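PDB 3DHN: NAD-dependent epimerase/dehydratase from Bacteroides thetaiotaomicron, which probably works as an NAD(P)-dependent oxidoreductase or epimerase of the Rossmann-fold superfamily, although its substrate is not established. Local coordinates for residues K90-I95 against F107-G112. Sequence-based numbering, arbitrary orientation.
Sequences KVYLTI and FLMVGG
M109, a selenomethionine, reaches Y92 through an unbent side chain. Its CG lies anti to the backbone N (chi1 -173°), and the chain stays extended from there to CE. This carries the terminal methyl off strand 106-110 and over one face of the Y92 ring. The tyrosine ring comes to meet it because CG of Y92 sits beside its own backbone N, anti to the carbonyl carbon (chi1 -72°). CE of M109 stands 4.0 Å from the centroid of the Y92 ring, 28° off the ring normal. That is a CH-pi contact. The methyl is shifted toward one side of the ring, with M109 CE 3.6 Å from Y92 CD1. M109 CE is also 3.8 Å from Y92 CE1. The two side chains cross at about a right angle.

I95, three residues after Y92, meets F107, two residues before M109. It turns its CG2 branch to the F107 ring, with I95 CG2 4.1 Å from F107 CZ. The methyl approaches the ring obliquely. CE1 of F107 is almost as close to it.

The fold is Rossmann-like, consistent with NAD(P) binding. Helix 87-101 packs on one side of the parallel part of the main sheet, and the chain then enters strand 106-110. Strand 70-73, helix 87-101 and strand 106-110 make a beta-alpha-beta crossover. F107 and M109 point to this helix, while L108, between them, packs against helix 194-206 on the other side. Strand 106-110 runs between strands 70-73 and 156-161.

All four touching residues are buried, and the contact is apolar. Helix 135-149 closes in beside it: L141 and F144 touch both Y92 and M109, and the rings of Y92 and F144 meet. I95 also touches V55 and S73, and F107 packs on V71.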
loop_
_atom_site.group_PDB
_atom_site.type_symbol
_atom_site.label_atom_id
_atom_site.label_comp_id
_atom_site.label_asym_id
_atom_site.label_seq_id
_atom_site.Cartn_x
_atom_site.Cartn_y
_atom_site.Cartn_z
ATOM N N LYS A 90 -5.503 14.441 -5.393
ATOM C CA LYS A 90 -6.603 14.942 -4.584
ATOM C C LYS A 90 -7.298 13.821 -3.822
ATOM O O LYS A 90 -7.694 14.006 -2.672
ATOM C CB LYS A 90 -7.609 15.682 -5.473
ATOM N N VAL A 91 -7.441 12.663 -4.459
ATOM C CA VAL A 91 -8.095 11.526 -3.817
ATOM C C VAL A 91 -7.214 10.882 -2.746
ATOM O O VAL A 91 -7.726 10.415 -1.724
ATOM C CB VAL A 91 -8.497 10.450 -4.845
ATOM C CG1 VAL A 91 -9.006 9.218 -4.128
ATOM C CG2 VAL A 91 -9.578 10.998 -5.769
ATOM N N TYR A 92 -5.902 10.843 -2.986
ATOM C CA TYR A 92 -4.978 10.270 -2.009
ATOM C C TYR A 92 -5.104 11.057 -0.707
ATOM O O TYR A 92 -5.051 10.488 0.384
ATOM C CB TYR A 92 -3.522 10.339 -2.497
ATOM C CG TYR A 92 -3.161 9.381 -3.620
ATOM C CD1 TYR A 92 -3.634 8.071 -3.627
ATOM C CD2 TYR A 92 -2.301 9.778 -4.654
ATOM C CE1 TYR A 92 -3.267 7.177 -4.627
ATOM C CE2 TYR A 92 -1.927 8.893 -5.660
ATOM C CZ TYR A 92 -2.414 7.591 -5.640
ATOM O OH TYR A 92 -2.061 6.707 -6.638
ATOM N N LEU A 93 -5.275 12.372 -0.839
ATOM C CA LEU A 93 -5.412 13.262 0.314
ATOM C C LEU A 93 -6.708 13.041 1.081
ATOM O O LEU A 93 -6.705 12.971 2.310
ATOM C CB LEU A 93 -5.351 14.728 -0.121
ATOM C CG LEU A 93 -4.087 15.527 0.217
ATOM C CD1 LEU A 93 -4.338 17.005 -0.086
ATOM C CD2 LEU A 93 -3.724 15.353 1.686
ATOM N N THR A 94 -7.816 12.953 0.350
ATOM C CA THR A 94 -9.129 12.744 0.958
ATOM C C THR A 94 -9.145 11.490 1.825
ATOM O O THR A 94 -9.778 11.458 2.877
ATOM C CB THR A 94 -10.232 12.616 -0.120
ATOM O OG1 THR A 94 -10.294 13.825 -0.888
ATOM C CG2 THR A 94 -11.590 12.367 0.525
ATOM N N ILE A 95 -8.444 10.455 1.379
ATOM C CA ILE A 95 -8.386 9.205 2.125
ATOM C C ILE A 95 -7.690 9.344 3.476
ATOM O O ILE A 95 -8.252 8.969 4.508
ATOM C CB ILE A 95 -7.681 8.101 1.300
ATOM C CG1 ILE A 95 -8.557 7.726 0.101
ATOM C CG2 ILE A 95 -7.424 6.875 2.171
ATOM C CD1 ILE A 95 -7.884 6.785 -0.901
ATOM N N PHE A 107 -2.027 4.294 9.987
ATOM C CA PHE A 107 -2.432 4.220 8.584
ATOM C C PHE A 107 -1.293 3.677 7.726
ATOM O O PHE A 107 -0.191 4.225 7.745
ATOM C CB PHE A 107 -2.829 5.631 8.112
ATOM C CG PHE A 107 -3.133 5.740 6.638
ATOM C CD1 PHE A 107 -4.219 5.075 6.081
ATOM C CD2 PHE A 107 -2.362 6.562 5.817
ATOM C CE1 PHE A 107 -4.534 5.227 4.732
ATOM C CE2 PHE A 107 -2.669 6.719 4.465
ATOM C CZ PHE A 107 -3.754 6.055 3.925
ATOM N N LEU A 108 -1.552 2.592 6.997
ATOM C CA LEU A 108 -0.544 1.990 6.115
ATOM C C LEU A 108 -1.017 2.125 4.670
ATOM O O LEU A 108 -2.170 1.826 4.352
ATOM C CB LEU A 108 -0.327 0.516 6.458
ATOM C CG LEU A 108 0.153 0.210 7.883
ATOM C CD1 LEU A 108 -1.052 -0.108 8.772
ATOM C CD2 LEU A 108 1.106 -0.970 7.860
HETATM N N MSE A 109 -0.129 2.571 3.793
HETATM C CA MSE A 109 -0.493 2.785 2.399
HETATM C C MSE A 109 0.375 2.033 1.396
HETATM O O MSE A 109 1.590 1.944 1.549
HETATM C CB MSE A 109 -0.423 4.289 2.100
HETATM C CG MSE A 109 -0.926 4.720 0.723
HETATM SE SE MSE A 109 -0.745 6.652 0.432
HETATM C CE MSE A 109 -1.160 6.731 -1.458
ATOM N N VAL A 110 -0.252 1.473 0.371
ATOM C CA VAL A 110 0.499 0.789 -0.674
ATOM C C VAL A 110 1.133 1.908 -1.506
ATOM O O VAL A 110 0.428 2.740 -2.075
ATOM C CB VAL A 110 -0.428 -0.049 -1.578
ATOM C CG1 VAL A 110 0.364 -0.639 -2.747
ATOM C CG2 VAL A 110 -1.090 -1.149 -0.755
ATOM N N GLY A 111 2.459 1.947 -1.552
ATOM C CA GLY A 111 3.137 2.977 -2.312
ATOM C C GLY A 111 3.574 2.512 -3.690
ATOM O O GLY A 111 3.027 1.554 -4.227
ATOM N N GLY A 112 4.560 3.205 -4.260
ATOM C CA GLY A 112 5.074 2.857 -5.577
ATOM C C GLY A 112 6.589 2.829 -5.551
ATOM O O GLY A 112 7.190 3.098 -4.515
#